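Local coordinates for penicillin-binding protein PbpB (Mycobacterium tuberculosis, PDB 6KGU) that synthesises cross-linked peptidoglycan from lipid intermediates during cell wall biogenesis and is a target of beta-lactam antibiotics such as aztreonam, at residues D12-I21 and D156-V166; H189-L197 and R410-P418. All blocks are in the same frame, centred on the assembly; numbering follows the deposited sequence. Where two conformers were deposited one is given.

Interaction 1. Residues D12-I21 and D156-V166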
ATOM      1  N   ASP A  12      16.882  15.087 -43.803  1.00 70.97           N
ATOM      2  CA  ASP A  12      17.519  16.132 -43.011  1.00 66.58           C
ATOM      3  C   ASP A  12      17.351  15.907 -41.497  1.00 68.33           C
ATOM      4  O   ASP A  12      18.237  16.261 -40.711  1.00 66.10           O
ATOM      5  CB  ASP A  12      16.971  17.507 -43.411  1.00 63.03           C
ATOM      6  CG  ASP A  12      18.018  18.607 -43.306  1.00 73.29           C
ATOM      7  OD1 ASP A  12      19.181  18.286 -42.981  1.00 77.44           O
ATOM      8  OD2 ASP A  12      17.684  19.784 -43.559  1.00 76.05           O
ATOM      9  N   VAL A  13      16.229  15.316 -41.079  1.00 65.76           N
ATOM     10  CA  VAL A  13      15.981  15.061 -39.659  1.00 62.25           C
ATOM     11  C   VAL A  13      16.465  13.659 -39.291  1.00 57.21           C
ATOM     12  O   VAL A  13      16.203  12.683 -40.003  1.00 58.36           O
ATOM     13  CB  VAL A  13      14.497  15.256 -39.306  1.00 63.88           C
ATOM     14  CG1 VAL A  13      13.622  14.152 -39.901  1.00 66.09           C
ATOM     15  CG2 VAL A  13      14.324  15.336 -37.800  1.00 61.86           C
ATOM     16  N   GLN A  14      17.205  13.571 -38.185  1.00 51.79           N
ATOM     17  CA  GLN A  14      17.777  12.318 -37.707  1.00 54.36           C
ATOM     18  C   GLN A  14      16.990  11.871 -36.478  1.00 51.64           C
ATOM     19  O   GLN A  14      17.273  12.335 -35.362  1.00 47.32           O
ATOM     20  CB  GLN A  14      19.258  12.508 -37.361  1.00 51.10           C
ATOM     21  CG  GLN A  14      20.199  11.512 -38.004  1.00 60.85           C
ATOM     22  CD  GLN A  14      21.630  11.661 -37.507  1.00 67.12           C
ATOM     23  OE1 GLN A  14      21.894  12.377 -36.534  1.00 66.30           O
ATOM     24  NE2 GLN A  14      22.562  10.994 -38.177  1.00 67.78           N
ATOM     25  N   PRO A  15      16.006  10.982 -36.623  1.00 54.38           N
ATOM     26  CA  PRO A  15      15.064  10.730 -35.519  1.00 49.63           C
ATOM     27  C   PRO A  15      15.684   9.951 -34.367  1.00 38.83           C
ATOM     28  O   PRO A  15      16.421   8.988 -34.567  1.00 37.79           O
ATOM     29  CB  PRO A  15      13.945   9.924 -36.192  1.00 52.27           C
ATOM     30  CG  PRO A  15      14.609   9.273 -37.367  1.00 58.95           C
ATOM     31  CD  PRO A  15      15.639  10.251 -37.850  1.00 54.40           C
ATOM     32  N   ALA A  16      15.367  10.374 -33.145  1.00 39.04           N
ATOM     33  CA  ALA A  16      15.755   9.587 -31.981  1.00 38.10           C
ATOM     34  C   ALA A  16      14.847   8.370 -31.836  1.00 40.77           C
ATOM     35  O   ALA A  16      13.633   8.452 -32.048  1.00 41.60           O
ATOM     36  CB  ALA A  16      15.691  10.435 -30.717  1.00 35.92           C
ATOM     37  N   ALA A  17      15.436   7.237 -31.473  1.00 42.74           N
ATOM     38  CA  ALA A  17      14.683   6.011 -31.236  1.00 45.75           C
ATOM     39  C   ALA A  17      14.216   5.955 -29.781  1.00 41.30           C
ATOM     40  O   ALA A  17      15.018   6.136 -28.856  1.00 40.38           O
ATOM     41  CB  ALA A  17      15.534   4.784 -31.569  1.00 42.45           C
ATOM     42  N   ARG A  18      12.930   5.684 -29.583  1.00 40.58           N
ATOM     43  CA  ARG A  18      12.371   5.681 -28.237  1.00 38.93           C
ATOM     44  C   ARG A  18      12.978   4.570 -27.391  1.00 31.77           C
ATOM     45  O   ARG A  18      13.170   3.444 -27.853  1.00 38.07           O
ATOM     46  CB  ARG A  18      10.851   5.532 -28.285  1.00 40.49           C
ATOM     47  CG  ARG A  18      10.175   5.820 -26.942  1.00 36.22           C
ATOM     48  CD  ARG A  18       8.666   5.955 -27.098  1.00 35.30           C
ATOM     49  NE  ARG A  18       8.008   6.277 -25.828  1.00 36.63           N
ATOM     50  CZ  ARG A  18       7.883   7.512 -25.353  1.00 38.95           C
ATOM     51  NH1 ARG A  18       8.382   8.547 -26.041  1.00 33.01           N
ATOM     52  NH2 ARG A  18       7.275   7.720 -24.196  1.00 29.50           N
ATOM     53  N   GLY A  19      13.290   4.896 -26.145  1.00 31.64           N
ATOM     54  CA  GLY A  19      13.795   3.899 -25.227  1.00 38.11           C
ATOM     55  C   GLY A  19      12.697   2.978 -24.713  1.00 32.78           C
ATOM     56  O   GLY A  19      11.496   3.208 -24.882  1.00 34.18           O
ATOM     57  N   SER A  20      13.124   1.896 -24.081  1.00 33.67           N
ATOM     58  CA  SER A  20      12.226   0.871 -23.569  0.82 36.71           C
ATOM     59  C   SER A  20      11.934   1.085 -22.088  1.00 36.76           C
ATOM     60  O   SER A  20      12.655   1.791 -21.383  1.00 34.91           O
ATOM     61  CB  SER A  20      12.825  -0.524 -23.775  0.82 33.65           C
ATOM     62  OG  SER A  20      12.963  -0.822 -25.152  0.82 33.82           O
ATOM     63  N   ILE A  21      10.867   0.442 -21.618  1.00 37.68           N
ATOM     64  CA  ILE A  21      10.541   0.352 -20.200  1.00 32.83           C
ATOM     65  C   ILE A  21      10.579  -1.129 -19.846  1.00 31.79           C
ATOM     66  O   ILE A  21       9.837  -1.924 -20.433  1.00 32.49           O
ATOM     67  CB  ILE A  21       9.160   0.960 -19.877  1.00 32.30           C
ATOM     68  CG1 ILE A  21       9.094   2.442 -20.274  1.00 33.29           C
ATOM     69  CG2 ILE A  21       8.824   0.759 -18.384  1.00 29.85           C
ATOM     70  CD1 ILE A  21       7.711   3.091 -20.114  1.00 30.47           C
ATOM     71  N   ASP A 156       8.659  10.980 -20.568  1.00 31.17           N
ATOM     72  CA  ASP A 156       8.785  11.018 -22.022  1.00 34.79           C
ATOM     73  C   ASP A 156      10.124  11.603 -22.463  1.00 35.74           C
ATOM     74  O   ASP A 156      10.744  11.098 -23.405  1.00 35.63           O
ATOM     75  CB  ASP A 156       7.631  11.814 -22.624  1.00 32.03           C
ATOM     76  CG  ASP A 156       7.616  11.761 -24.127  1.00 36.93           C
ATOM     77  OD1 ASP A 156       7.437  10.644 -24.681  1.00 35.63           O
ATOM     78  OD2 ASP A 156       7.757  12.836 -24.746  1.00 36.05           O
ATOM     79  N   ALA A 157      10.591  12.658 -21.793  1.00 34.11           N
ATOM     80  CA  ALA A 157      11.866  13.259 -22.179  1.00 39.53           C
ATOM     81  C   ALA A 157      13.007  12.260 -22.060  1.00 36.32           C
ATOM     82  O   ALA A 157      13.880  12.198 -22.932  1.00 42.01           O
ATOM     83  CB  ALA A 157      12.149  14.499 -21.329  1.00 41.49           C
ATOM     84  N   VAL A 158      12.999  11.446 -21.003  1.00 35.07           N
ATOM     85  CA  VAL A 158      14.007  10.396 -20.860  1.00 33.88           C
ATOM     86  C   VAL A 158      13.837   9.339 -21.944  1.00 41.02           C
ATOM     87  O   VAL A 158      14.818   8.862 -22.531  1.00 34.84           O
ATOM     88  CB  VAL A 158      13.934   9.774 -19.449  1.00 38.18           C
ATOM     89  CG1 VAL A 158      14.932   8.646 -19.312  1.00 36.73           C
ATOM     90  CG2 VAL A 158      14.178  10.835 -18.381  1.00 35.15           C
ATOM     91  N   LEU A 159      12.590   8.949 -22.222  1.00 37.45           N
ATOM     92  CA  LEU A 159      12.323   7.883 -23.178  1.00 34.88           C
ATOM     93  C   LEU A 159      12.423   8.355 -24.630  1.00 35.25           C
ATOM     94  O   LEU A 159      12.810   7.569 -25.508  1.00 33.83           O
ATOM     95  CB  LEU A 159      10.927   7.294 -22.911  1.00 31.37           C
ATOM     96  CG  LEU A 159      10.757   6.497 -21.602  1.00 27.38           C
ATOM     97  CD1 LEU A 159       9.271   6.339 -21.238  1.00 30.16           C
ATOM     98  CD2 LEU A 159      11.447   5.120 -21.727  1.00 27.34           C
ATOM     99  N   ALA A 160      12.049   9.606 -24.906  1.00 32.88           N
ATOM    100  CA  ALA A 160      11.989  10.083 -26.287  1.00 39.55           C
ATOM    101  C   ALA A 160      13.346  10.511 -26.830  1.00 39.90           C
ATOM    102  O   ALA A 160      13.554  10.473 -28.048  1.00 44.08           O
ATOM    103  CB  ALA A 160      11.025  11.262 -26.407  1.00 34.31           C
ATOM    104  N   GLY A 161      14.257  10.947 -25.968  1.00 42.82           N
ATOM    105  CA  GLY A 161      15.488  11.524 -26.475  1.00 41.02           C
ATOM    106  C   GLY A 161      15.232  12.814 -27.251  1.00 38.33           C
ATOM    107  O   GLY A 161      14.228  13.502 -27.065  1.00 39.60           O
ATOM    108  N   THR A 162      16.175  13.138 -28.136  1.00 42.38           N
ATOM    109  CA  THR A 162      16.114  14.369 -28.916  1.00 41.77           C
ATOM    110  C   THR A 162      16.579  14.088 -30.334  1.00 43.20           C
ATOM    111  O   THR A 162      17.666  13.542 -30.528  1.00 38.21           O
ATOM    112  CB  THR A 162      16.979  15.459 -28.294  1.00 41.45           C
ATOM    113  OG1 THR A 162      16.627  15.615 -26.916  1.00 40.48           O
ATOM    114  CG2 THR A 162      16.795  16.796 -29.038  1.00 39.64           C
ATOM    115  N   ASP A 163      15.752  14.449 -31.315  1.00 41.36           N
ATOM    116  CA  ASP A 163      16.109  14.229 -32.710  1.00 47.67           C
ATOM    117  C   ASP A 163      17.323  15.065 -33.103  1.00 46.08           C
ATOM    118  O   ASP A 163      17.433  16.247 -32.754  1.00 36.65           O
ATOM    119  CB  ASP A 163      14.944  14.579 -33.632  1.00 44.44           C
ATOM    120  CG  ASP A 163      13.710  13.744 -33.357  1.00 45.52           C
ATOM    121  OD1 ASP A 163      13.855  12.598 -32.892  1.00 41.96           O
ATOM    122  OD2 ASP A 163      12.597  14.244 -33.603  1.00 47.22           O
ATOM    123  N   GLY A 164      18.233  14.439 -33.845  1.00 46.05           N
ATOM    124  CA  GLY A 164      19.358  15.129 -34.437  1.00 46.29           C
ATOM    125  C   GLY A 164      18.993  15.738 -35.775  1.00 53.38           C
ATOM    126  O   GLY A 164      17.822  15.832 -36.152  1.00 47.69           O
ATOM    127  N   SER A 165      20.030  16.140 -36.512  1.00 55.70           N
ATOM    128  CA  SER A 165      19.857  16.845 -37.776  1.00 62.66           C
ATOM    129  C   SER A 165      21.188  16.885 -38.515  1.00 60.75           C
ATOM    130  O   SER A 165      22.255  16.836 -37.896  1.00 54.18           O
ATOM    131  CB  SER A 165      19.336  18.268 -37.537  1.00 59.00           C
ATOM    132  OG  SER A 165      19.702  19.138 -38.609  1.00 71.32           O
ATOM    133  N   VAL A 166      21.110  16.968 -39.841  1.00 67.58           N
ATOM    134  CA  VAL A 166      22.298  17.167 -40.674  1.00 78.04           C
ATOM    135  C   VAL A 166      21.903  17.630 -42.077  1.00 73.06           C
ATOM    136  O   VAL A 166      22.337  18.688 -42.543  1.00 77.62           O
ATOM    137  CB  VAL A 166      23.157  15.888 -40.751  1.00 70.14           C
ATOM    138  CG1 VAL A 166      22.426  14.802 -41.529  1.00 64.86           C
ATOM    139  CG2 VAL A 166      24.529  16.201 -41.360  1.00 64.52           C
TER
HETATM  140  O   HOH W   1      11.904   9.033 -29.730  1.00 35.06           O
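Arg18 forms a salt bridge with Asp156, its guanidinium end-on, NH1 lying 2.7 Å and NH2 3.0 Å from the same carboxylate oxygen, OD1. With chi1 at -168° the Arg18 chain leaves on the side opposite its own amide and stays extended to NE, which carries the charge across to helix 156-160. The two charged planes are nearly coplanar, and Leu159 CB sits over the centre of one guanidinium face, 3.8 Å above it. Both partners have further contacts: Glu152 takes NH2 in another salt bridge, while Gly147 N and His146 ND1 bind OD1 and OD2 of Asp156.

Among apolar groups, Leu159 CD1 meets Ile21 CD1 at 3.8 Å, the side chains crossing at about a right angle.

Backbone bonds join strands 13-14 and 164-165 into a small two-stranded antiparallel sheet of the dimerisation domain. Gln14 and Gly164 form a hydrogen-bonded pair, and Val166 N binds Asp12 O. Where helix 156-160 packs on the chain, Gly19 N donates to Leu159 O at 2.8 Å. Between these, Ala16 N gives a nearly straight bond of 2.7 Å to Asp163 OD1, on the anti side of the carboxylate and 24° out of its plane, and a water donates to both Ala16 O and Ala160 O.

With two nitrogens on one oxygen and Leu159 against its face, the Arg18 guanidinium is restrained in rotation, and the donors on Asp156 OD1 would be expected to stabilise its negative charge.

Interaction 2. Residues H189-L197 and R410-P418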
ATOM      1  N   HIS A 189      19.409   9.181 -28.722  1.00 41.01           N
ATOM      2  CA  HIS A 189      18.376   8.162 -28.622  1.00 41.31           C
ATOM      3  C   HIS A 189      17.840   8.098 -27.195  1.00 41.32           C
ATOM      4  O   HIS A 189      18.508   8.494 -26.234  1.00 35.76           O
ATOM      5  CB  HIS A 189      18.914   6.802 -29.066  1.00 42.05           C
ATOM      6  CG  HIS A 189      19.285   6.754 -30.516  1.00 45.87           C
ATOM      7  ND1 HIS A 189      18.355   6.893 -31.524  1.00 45.49           N
ATOM      8  CD2 HIS A 189      20.486   6.615 -31.130  1.00 44.15           C
ATOM      9  CE1 HIS A 189      18.965   6.837 -32.696  1.00 47.77           C
ATOM     10  NE2 HIS A 189      20.259   6.669 -32.484  1.00 47.87           N
ATOM     11  N   GLY A 190      16.609   7.608 -27.067  1.00 40.28           N
ATOM     12  CA  GLY A 190      15.987   7.523 -25.756  1.00 40.58           C
ATOM     13  C   GLY A 190      16.693   6.523 -24.853  1.00 34.30           C
ATOM     14  O   GLY A 190      17.146   5.468 -25.291  1.00 37.85           O
ATOM     15  N   SER A 191      16.762   6.851 -23.570  1.00 36.24           N
ATOM     16  CA  SER A 191      17.324   5.898 -22.626  1.00 39.30           C
ATOM     17  C   SER A 191      16.264   4.891 -22.199  1.00 40.71           C
ATOM     18  O   SER A 191      15.057   5.121 -22.340  1.00 36.78           O
ATOM     19  CB  SER A 191      17.887   6.625 -21.405  1.00 44.57           C
ATOM     20  OG  SER A 191      18.940   7.488 -21.784  1.00 48.70           O
ATOM     21  N   THR A 192      16.726   3.756 -21.682  1.00 35.32           N
ATOM     22  CA  THR A 192      15.834   2.719 -21.190  1.00 39.39           C
ATOM     23  C   THR A 192      15.600   2.892 -19.693  1.00 39.42           C
ATOM     24  O   THR A 192      16.536   3.150 -18.937  1.00 33.08           O
ATOM     25  CB  THR A 192      16.412   1.334 -21.489  1.00 40.97           C
ATOM     26  OG1 THR A 192      16.189   1.033 -22.873  1.00 45.27           O
ATOM     27  CG2 THR A 192      15.733   0.256 -20.639  1.00 39.24           C
ATOM     28  N   VAL A 193      14.339   2.765 -19.277  1.00 36.89           N
ATOM     29  CA  VAL A 193      13.919   2.979 -17.895  1.00 31.04           C
ATOM     30  C   VAL A 193      13.710   1.616 -17.231  1.00 34.03           C
ATOM     31  O   VAL A 193      12.856   0.832 -17.659  1.00 31.98           O
ATOM     32  CB  VAL A 193      12.641   3.840 -17.834  1.00 36.17           C
ATOM     33  CG1 VAL A 193      12.025   3.810 -16.443  1.00 35.01           C
ATOM     34  CG2 VAL A 193      12.941   5.295 -18.254  1.00 28.55           C
ATOM     35  N   VAL A 194      14.488   1.331 -16.188  1.00 36.66           N
ATOM     36  CA  VAL A 194      14.419   0.068 -15.450  1.00 29.52           C
ATOM     37  C   VAL A 194      13.575   0.285 -14.195  1.00 33.53           C
ATOM     38  O   VAL A 194      13.941   1.085 -13.329  1.00 31.19           O
ATOM     39  CB  VAL A 194      15.822  -0.439 -15.071  1.00 37.20           C
ATOM     40  CG1 VAL A 194      15.727  -1.782 -14.343  1.00 31.27           C
ATOM     41  CG2 VAL A 194      16.750  -0.527 -16.314  1.00 37.04           C
ATOM     42  N   LEU A 195      12.449  -0.421 -14.088  1.00 31.07           N
ATOM     43  CA  LEU A 195      11.570  -0.282 -12.932  1.00 30.73           C
ATOM     44  C   LEU A 195      11.988  -1.230 -11.807  1.00 32.72           C
ATOM     45  O   LEU A 195      12.683  -2.224 -12.024  1.00 28.78           O
ATOM     46  CB  LEU A 195      10.114  -0.560 -13.318  1.00 26.99           C
ATOM     47  CG  LEU A 195       9.593   0.293 -14.485  1.00 33.00           C
ATOM     48  CD1 LEU A 195       8.159  -0.044 -14.827  1.00 29.16           C
ATOM     49  CD2 LEU A 195       9.722   1.781 -14.143  1.00 28.58           C
ATOM     50  N   THR A 196      11.534  -0.915 -10.592  1.00 28.96           N
ATOM     51  CA  THR A 196      11.675  -1.849  -9.479  1.00 28.24           C
ATOM     52  C   THR A 196      10.715  -3.032  -9.575  1.00 33.04           C
ATOM     53  O   THR A 196      10.895  -4.007  -8.834  1.00 27.61           O
ATOM     54  CB  THR A 196      11.451  -1.118  -8.149  1.00 31.54           C
ATOM     55  OG1 THR A 196      10.155  -0.501  -8.156  1.00 31.52           O
ATOM     56  CG2 THR A 196      12.508  -0.041  -7.937  1.00 25.90           C
ATOM     57  N   LEU A 197       9.691  -2.946 -10.436  1.00 31.06           N
ATOM     58  CA  LEU A 197       8.709  -4.016 -10.578  1.00 28.96           C
ATOM     59  C   LEU A 197       9.368  -5.345 -10.920  1.00 32.73           C
ATOM     60  O   LEU A 197      10.356  -5.404 -11.659  1.00 34.53           O
ATOM     61  CB  LEU A 197       7.682  -3.693 -11.677  1.00 25.65           C
ATOM     62  CG  LEU A 197       6.751  -2.487 -11.499  1.00 29.07           C
ATOM     63  CD1 LEU A 197       5.766  -2.384 -12.681  1.00 27.11           C
ATOM     64  CD2 LEU A 197       5.987  -2.536 -10.155  1.00 24.52           C
ATOM     65  N   ARG A 410      10.153   3.656  -4.038  1.00 26.71           N
ATOM     66  CA  ARG A 410      10.586   4.111  -5.348  1.00 25.29           C
ATOM     67  C   ARG A 410      10.242   3.034  -6.361  1.00 28.93           C
ATOM     68  O   ARG A 410      10.315   1.837  -6.057  1.00 29.48           O
ATOM     69  CB  ARG A 410      12.119   4.383  -5.385  1.00 26.68           C
ATOM     70  CG  ARG A 410      12.596   5.525  -4.486  1.00 24.71           C
ATOM     71  CD  ARG A 410      12.117   6.841  -5.052  1.00 29.43           C
ATOM     72  NE  ARG A 410      12.579   8.017  -4.315  1.00 32.52           N
ATOM     73  CZ  ARG A 410      11.889   8.645  -3.371  1.00 32.64           C
ATOM     74  NH1 ARG A 410      10.682   8.206  -3.007  1.00 32.51           N
ATOM     75  NH2 ARG A 410      12.400   9.733  -2.785  1.00 35.82           N
ATOM     76  N   ILE A 411       9.897   3.460  -7.571  1.00 27.09           N
ATOM     77  CA  ILE A 411       9.556   2.525  -8.631  1.00 25.73           C
ATOM     78  C   ILE A 411      10.530   2.586  -9.801  1.00 26.49           C
ATOM     79  O   ILE A 411      10.529   1.659 -10.631  1.00 30.85           O
ATOM     80  CB  ILE A 411       8.106   2.732  -9.124  1.00 29.69           C
ATOM     81  CG1 ILE A 411       7.622   1.487  -9.904  1.00 30.91           C
ATOM     82  CG2 ILE A 411       8.010   3.971  -9.998  1.00 29.45           C
ATOM     83  CD1 ILE A 411       6.112   1.291  -9.881  1.00 31.79           C
ATOM     84  N   ILE A 412      11.348   3.629  -9.894  1.00 28.00           N
ATOM     85  CA  ILE A 412      12.409   3.713 -10.892  1.00 30.72           C
ATOM     86  C   ILE A 412      13.670   3.152 -10.251  1.00 37.81           C
ATOM     87  O   ILE A 412      14.176   3.716  -9.278  1.00 30.87           O
ATOM     88  CB  ILE A 412      12.649   5.149 -11.366  1.00 33.26           C
ATOM     89  CG1 ILE A 412      11.335   5.877 -11.647  1.00 36.53           C
ATOM     90  CG2 ILE A 412      13.540   5.122 -12.606  1.00 32.32           C
ATOM     91  CD1 ILE A 412      10.538   5.264 -12.752  1.00 36.59           C
ATOM     92  N   LYS A 413      14.181   2.040 -10.792  1.00 32.88           N
ATOM     93  CA  LYS A 413      15.419   1.478 -10.251  1.00 33.88           C
ATOM     94  C   LYS A 413      16.656   2.107 -10.889  1.00 39.86           C
ATOM     95  O   LYS A 413      17.647   2.371 -10.197  1.00 44.08           O
ATOM     96  CB  LYS A 413      15.450  -0.040 -10.444  1.00 33.49           C
ATOM     97  CG  LYS A 413      16.544  -0.717  -9.610  1.00 35.71           C
ATOM     98  CD  LYS A 413      16.241  -2.175  -9.338  1.00 39.52           C
ATOM     99  CE  LYS A 413      17.329  -2.825  -8.476  1.00 44.47           C
ATOM    100  NZ  LYS A 413      17.568  -2.096  -7.203  1.00 43.88           N
ATOM    101  N   ALA A 414      16.619   2.356 -12.194  1.00 32.47           N
ATOM    102  CA  ALA A 414      17.806   2.785 -12.927  1.00 40.04           C
ATOM    103  C   ALA A 414      17.388   3.241 -14.321  1.00 40.03           C
ATOM    104  O   ALA A 414      16.252   3.025 -14.755  1.00 37.45           O
ATOM    105  CB  ALA A 414      18.837   1.653 -13.021  1.00 41.08           C
ATOM    106  N   THR A 415      18.320   3.883 -15.015  1.00 31.54           N
ATOM    107  CA  THR A 415      18.161   4.214 -16.426  1.00 43.12           C
ATOM    108  C   THR A 415      19.411   3.799 -17.191  1.00 40.74           C
ATOM    109  O   THR A 415      20.534   3.939 -16.693  1.00 40.02           O
ATOM    110  CB  THR A 415      17.916   5.707 -16.648  1.00 40.93           C
ATOM    111  OG1 THR A 415      19.046   6.442 -16.178  1.00 50.86           O
ATOM    112  CG2 THR A 415      16.685   6.166 -15.892  1.00 38.91           C
ATOM    113  N   VAL A 416      19.218   3.296 -18.405  1.00 37.84           N
ATOM    114  CA  VAL A 416      20.319   2.823 -19.235  1.00 40.80           C
ATOM    115  C   VAL A 416      20.442   3.748 -20.435  1.00 44.76           C
ATOM    116  O   VAL A 416      19.495   3.900 -21.221  1.00 41.10           O
ATOM    117  CB  VAL A 416      20.122   1.368 -19.671  1.00 40.81           C
ATOM    118  CG1 VAL A 416      21.342   0.891 -20.447  1.00 44.51           C
ATOM    119  CG2 VAL A 416      19.879   0.499 -18.444  1.00 40.29           C
ATOM    120  N   ALA A 417      21.611   4.371 -20.564  1.00 45.48           N
ATOM    121  CA  ALA A 417      21.887   5.297 -21.644  1.00 41.69           C
ATOM    122  C   ALA A 417      22.045   4.534 -22.952  1.00 40.80           C
ATOM    123  O   ALA A 417      22.252   3.318 -22.945  1.00 43.75           O
ATOM    124  CB  ALA A 417      23.146   6.101 -21.326  1.00 43.66           C
ATOM    125  N   PRO A 418      21.926   5.223 -24.094  1.00 46.76           N
ATOM    126  CA  PRO A 418      22.048   4.525 -25.387  1.00 50.96           C
ATOM    127  C   PRO A 418      23.352   3.754 -25.572  1.00 53.60           C
ATOM    128  O   PRO A 418      23.354   2.737 -26.276  1.00 52.11           O
ATOM    129  CB  PRO A 418      21.920   5.665 -26.405  1.00 48.79           C
ATOM    130  CG  PRO A 418      21.086   6.683 -25.718  1.00 44.51           C
ATOM    131  CD  PRO A 418      21.479   6.620 -24.267  1.00 42.50           C
TER
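Strands 192-195 and 412-416 run antiparallel, their axes 4.5 Å apart at closest approach and their N-to-C directions 154° apart, and a classic bulge puts two residues, Lys413 and Ala414, opposite the single Val194. At the bulge Val194 O accepts two amides, Lys413 N at 2.7 Å and Ala414 N at 3.2 Å, and the register slips by one residue. Thr192 and Val416 exchange a regular pair of bonds before it; beyond it, Thr196 N donates to Ile411 O.

On one face of the sheet Val194 turns CG2 to CG2 of Val416, 3.9 Å away, with Ala414 CB beside the Val194 stem. Past the bulge, Leu195 CD2 meets Ile412 CD1 at 3.8 Å, and Leu151 of helix 150-154 packs on both. Val193 CG1, from the face that Val193 shares with Thr415, also approaches Ile412 CD1. Leu197 CD2 touches Ile411 CD1 further along. For Thr196, chi1 of 57° places OG1 in the position flanked by both backbone neighbours of CA, close to the Arg410 and Ile411 backbone, though its hydrogen bond is to Val233 O. Lys413 CB rests 3.4 Å from Val194 O, while its amine makes a salt bridge with Glu232. At the opposite end the Pro418 ring lies against His189, CG being 3.2 Å from His189 O.

This is a bulged antiparallel pairing inside a mixed sheet: strand 192-195 is flanked on its other edge by the parallel strand 21-22, and strand 412-416 by the antiparallel strand 422-424.

Residues 12-21 open the modelled chain and are met again by 156-166, so interaction 1 closes the first long loop, which includes strands 28-36 and 122-127 and the unmodelled 38-119. After a second gap, 167-183, the chain continues to 189-197, and interaction 2 closes a longer loop when 410-418 returns. The two loops follow in series, neither nested nor crossing. They nevertheless touch: Ala17 O and Ser20 O probably accept hydrogen bonds from Gly190 N and Val193 N, so segment 12-21 pairs with both 156-166 and 189-197, while Val158 also bonds directly to Ser191. Together they join the N-terminal dimerisation domain to a strand of the transpeptidase domain, away from the aztreonam-bound active site.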